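Local coordinates for titin heart isoform N2-B (Homo sapiens, PDB 2BK8), which forms an immunoglobulin-like domain of the giant muscle protein titin, from its M-band region, with a probably structural role in the sarcomere, at residues G6-A11 / S86-F91. Residues are numbered along the deposited sequence; the frame is centred on the assembly and turned at random.
Sequences GQIMHA and SYAELF
With CG anti to their own carbonyl carbons, H10 (chi1 -56°) and F91 bring their rings together along the edge of an I-set immunoglobulin sandwich. Here 6-11 links strand 4-5 of one sheet to strand 11-13 of the other, the A-to-A' switch of this fold, and runs alongside 86-91 of the G strand in nearly the same direction. The F91 ring presents its edge to a face of H10 in an offset edge-to-face pair, centroids 5.7 Å apart and planes at 64°, and F91 CE2 also rests on H10 CB at 3.7 Å. Without the ring, as with an alanine at F91, the H10 face and CB would probably lose this neighbour, leaving the bond to ND1 as the main restraint on the imidazole within this contact. That second hold is a hydrogen bond from E89 N to H10 ND1 (3.0 Å), E89 N lying slightly off the imidazole plane; a side chain thus accepts from the strand backbone just before regular parallel pairing starts. E89 lies beside H10, but its bent chain carries the carboxylate off to T72 and R96. Pairing proper begins at A11, whose N donates to E89 O (3.1 Å) and whose O accepts from F91 N; Y21 OH gives E89 O a second partner.

Toward G6 the two chains part enough for a water, which accepts from I8 N and donates to Y87 O. Beside it I8 turns inward: its CG2 meets A88 CB at 3.6 Å and its CD1 lies against S86 CB, and the same side chain touches C23 and C75, one in each sheet. At the far end S86 OG donates to G6 O (2.8 Å) from above the carbonyl plane, 47° out of it.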
ATOM      1  N   GLY A   6      -6.017   9.135  -1.695  1.00 32.63           N
ATOM      2  CA  GLY A   6      -6.853   9.121  -0.465  1.00 32.40           C
ATOM      3  C   GLY A   6      -6.208   8.528   0.793  1.00 35.47           C
ATOM      4  O   GLY A   6      -5.119   7.951   0.725  1.00 35.95           O
ATOM      5  N   GLN A   7      -6.868   8.676   1.950  1.00 34.80           N
ATOM      6  CA  GLN A   7      -6.328   8.119   3.206  1.00 36.54           C
ATOM      7  C   GLN A   7      -6.406   6.593   3.194  1.00 35.98           C
ATOM      8  O   GLN A   7      -7.369   6.009   2.689  1.00 34.73           O
ATOM      9  CB  GLN A   7      -7.090   8.631   4.443  1.00 36.02           C
ATOM     10  CG  GLN A   7      -7.209  10.141   4.554  1.00 39.87           C
ATOM     11  CD  GLN A   7      -8.319  10.548   5.492  1.00 41.76           C
ATOM     12  OE1 GLN A   7      -9.498  10.309   5.222  1.00 47.59           O
ATOM     13  NE2 GLN A   7      -7.957  11.176   6.592  1.00 43.38           N
ATOM     14  N   ILE A   8      -5.398   5.968   3.798  1.00 33.86           N
ATOM     15  CA  ILE A   8      -5.291   4.522   3.972  1.00 36.27           C
ATOM     16  C   ILE A   8      -5.323   4.254   5.493  1.00 35.20           C
ATOM     17  O   ILE A   8      -4.662   4.964   6.273  1.00 35.12           O
ATOM     18  CB  ILE A   8      -3.985   3.985   3.370  1.00 34.36           C
ATOM     19  CG1 ILE A   8      -3.856   4.291   1.867  1.00 34.75           C
ATOM     20  CG2 ILE A   8      -3.830   2.463   3.604  1.00 35.39           C
ATOM     21  CD1 ILE A   8      -2.425   4.001   1.313  1.00 35.04           C
ATOM     22  N   MET A   9      -6.110   3.257   5.914  1.00 36.21           N
ATOM     23  CA  MET A   9      -6.218   2.895   7.349  1.00 33.32           C
ATOM     24  C   MET A   9      -5.123   1.928   7.853  1.00 34.52           C
ATOM     25  O   MET A   9      -4.617   1.073   7.093  1.00 35.33           O
ATOM     26  CB  MET A   9      -7.582   2.270   7.641  1.00 32.58           C
ATOM     27  CG  MET A   9      -8.781   3.024   7.118  1.00 33.83           C
ATOM     28  SD  MET A   9      -8.854   4.742   7.693  1.00 35.28           S
ATOM     29  CE  MET A   9      -9.269   4.591   9.431  1.00 33.82           C
ATOM     30  N   HIS A  10      -4.764   2.054   9.133  1.00 32.59           N
ATOM     31  CA  HIS A  10      -3.775   1.148   9.751  1.00 34.38           C
ATOM     32  C   HIS A  10      -4.405  -0.244   9.851  1.00 36.61           C
ATOM     33  O   HIS A  10      -5.645  -0.357   9.766  1.00 36.67           O
ATOM     34  CB  HIS A  10      -3.354   1.636  11.161  1.00 33.65           C
ATOM     35  CG  HIS A  10      -2.815   3.044  11.196  1.00 34.10           C
ATOM     36  ND1 HIS A  10      -1.813   3.480  10.350  1.00 34.81           N
ATOM     37  CD2 HIS A  10      -3.113   4.092  12.000  1.00 37.37           C
ATOM     38  CE1 HIS A  10      -1.548   4.750  10.609  1.00 36.42           C
ATOM     39  NE2 HIS A  10      -2.319   5.146  11.607  1.00 36.38           N
ATOM     40  N   ALA A  11      -3.563  -1.263  10.093  1.00 36.26           N
ATOM     41  CA  ALA A  11      -3.991  -2.659  10.343  1.00 35.30           C
ATOM     42  C   ALA A  11      -3.104  -3.404  11.358  1.00 36.73           C
ATOM     43  O   ALA A  11      -1.899  -3.125  11.458  1.00 36.48           O
ATOM     44  CB  ALA A  11      -4.013  -3.430   9.011  1.00 37.15           C
ATOM     45  N   SER A  86       0.357   8.259  -0.021  1.00 32.72           N
ATOM     46  CA  SER A  86      -0.422   8.073   1.203  1.00 29.20           C
ATOM     47  C   SER A  86       0.256   6.937   1.984  1.00 32.96           C
ATOM     48  O   SER A  86       0.903   6.100   1.364  1.00 33.50           O
ATOM     49  CB  SER A  86      -1.896   7.791   0.840  1.00 28.72           C
ATOM     50  OG  SER A  86      -2.523   8.986   0.334  1.00 34.99           O
ATOM     51  N   TYR A  87       0.147   6.971   3.319  1.00 32.26           N
ATOM     52  CA  TYR A  87       0.926   6.086   4.214  1.00 35.76           C
ATOM     53  C   TYR A  87       0.027   5.403   5.258  1.00 35.63           C
ATOM     54  O   TYR A  87      -0.995   5.965   5.647  1.00 37.65           O
ATOM     55  CB  TYR A  87       2.004   6.926   4.924  1.00 34.66           C
ATOM     56  CG  TYR A  87       3.031   7.559   4.005  1.00 35.65           C
ATOM     57  CD1 TYR A  87       4.227   6.924   3.720  1.00 37.26           C
ATOM     58  CD2 TYR A  87       2.808   8.820   3.438  1.00 34.51           C
ATOM     59  CE1 TYR A  87       5.182   7.508   2.878  1.00 36.60           C
ATOM     60  CE2 TYR A  87       3.767   9.421   2.592  1.00 37.24           C
ATOM     61  CZ  TYR A  87       4.951   8.745   2.320  1.00 36.32           C
ATOM     62  OH  TYR A  87       5.927   9.282   1.507  1.00 38.75           O
ATOM     63  N   ALA A  88       0.405   4.193   5.714  1.00 36.89           N
ATOM     64  CA  ALA A  88      -0.263   3.567   6.864  1.00 36.44           C
ATOM     65  C   ALA A  88       0.655   2.530   7.526  1.00 37.32           C
ATOM     66  O   ALA A  88       1.646   2.124   6.923  1.00 35.95           O
ATOM     67  CB  ALA A  88      -1.594   2.929   6.421  1.00 39.81           C
ATOM     68  N   GLU A  89       0.325   2.133   8.761  1.00 35.76           N
ATOM     69  CA  GLU A  89       1.162   1.244   9.558  1.00 35.39           C
ATOM     70  C   GLU A  89       0.596  -0.176   9.550  1.00 33.84           C
ATOM     71  O   GLU A  89      -0.640  -0.369   9.399  1.00 34.65           O
ATOM     72  CB  GLU A  89       1.206   1.748  11.001  1.00 35.30           C
ATOM     73  CG  GLU A  89       1.728   3.184  11.111  1.00 35.74           C
ATOM     74  CD  GLU A  89       3.200   3.244  10.752  1.00 39.61           C
ATOM     75  OE1 GLU A  89       4.022   2.634  11.460  1.00 39.23           O
ATOM     76  OE2 GLU A  89       3.539   3.876   9.735  1.00 40.49           O
ATOM     77  N   LEU A  90       1.478  -1.151   9.770  1.00 34.24           N
ATOM     78  CA  LEU A  90       1.106  -2.538  10.064  1.00 35.34           C
ATOM     79  C   LEU A  90       1.723  -2.829  11.437  1.00 32.52           C
ATOM     80  O   LEU A  90       2.942  -2.641  11.622  1.00 34.95           O
ATOM     81  CB  LEU A  90       1.683  -3.508   9.008  1.00 38.15           C
ATOM     82  CG  LEU A  90       1.152  -4.947   8.961  1.00 37.33           C
ATOM     83  CD1 LEU A  90       1.529  -5.629   7.618  1.00 39.01           C
ATOM     84  CD2 LEU A  90       1.646  -5.757  10.134  1.00 41.94           C
ATOM     85  N   PHE A  91       0.887  -3.189  12.407  1.00 31.94           N
ATOM     86  CA  PHE A  91       1.339  -3.577  13.758  1.00 33.73           C
ATOM     87  C   PHE A  91       1.233  -5.106  13.930  1.00 35.29           C
ATOM     88  O   PHE A  91       0.165  -5.668  13.728  1.00 34.73           O
ATOM     89  CB  PHE A  91       0.510  -2.889  14.861  1.00 34.81           C
ATOM     90  CG  PHE A  91       0.200  -1.424  14.595  1.00 35.66           C
ATOM     91  CD1 PHE A  91       1.183  -0.437  14.745  1.00 34.65           C
ATOM     92  CD2 PHE A  91      -1.090  -1.038  14.251  1.00 34.55           C
ATOM     93  CE1 PHE A  91       0.880   0.912  14.495  1.00 36.51           C
ATOM     94  CE2 PHE A  91      -1.402   0.309  14.006  1.00 36.48           C
ATOM     95  CZ  PHE A  91      -0.418   1.279  14.138  1.00 36.44           C
TER
HETATM   96  O   HOH W   1      -3.107   7.790   4.592  1.00 32.44           O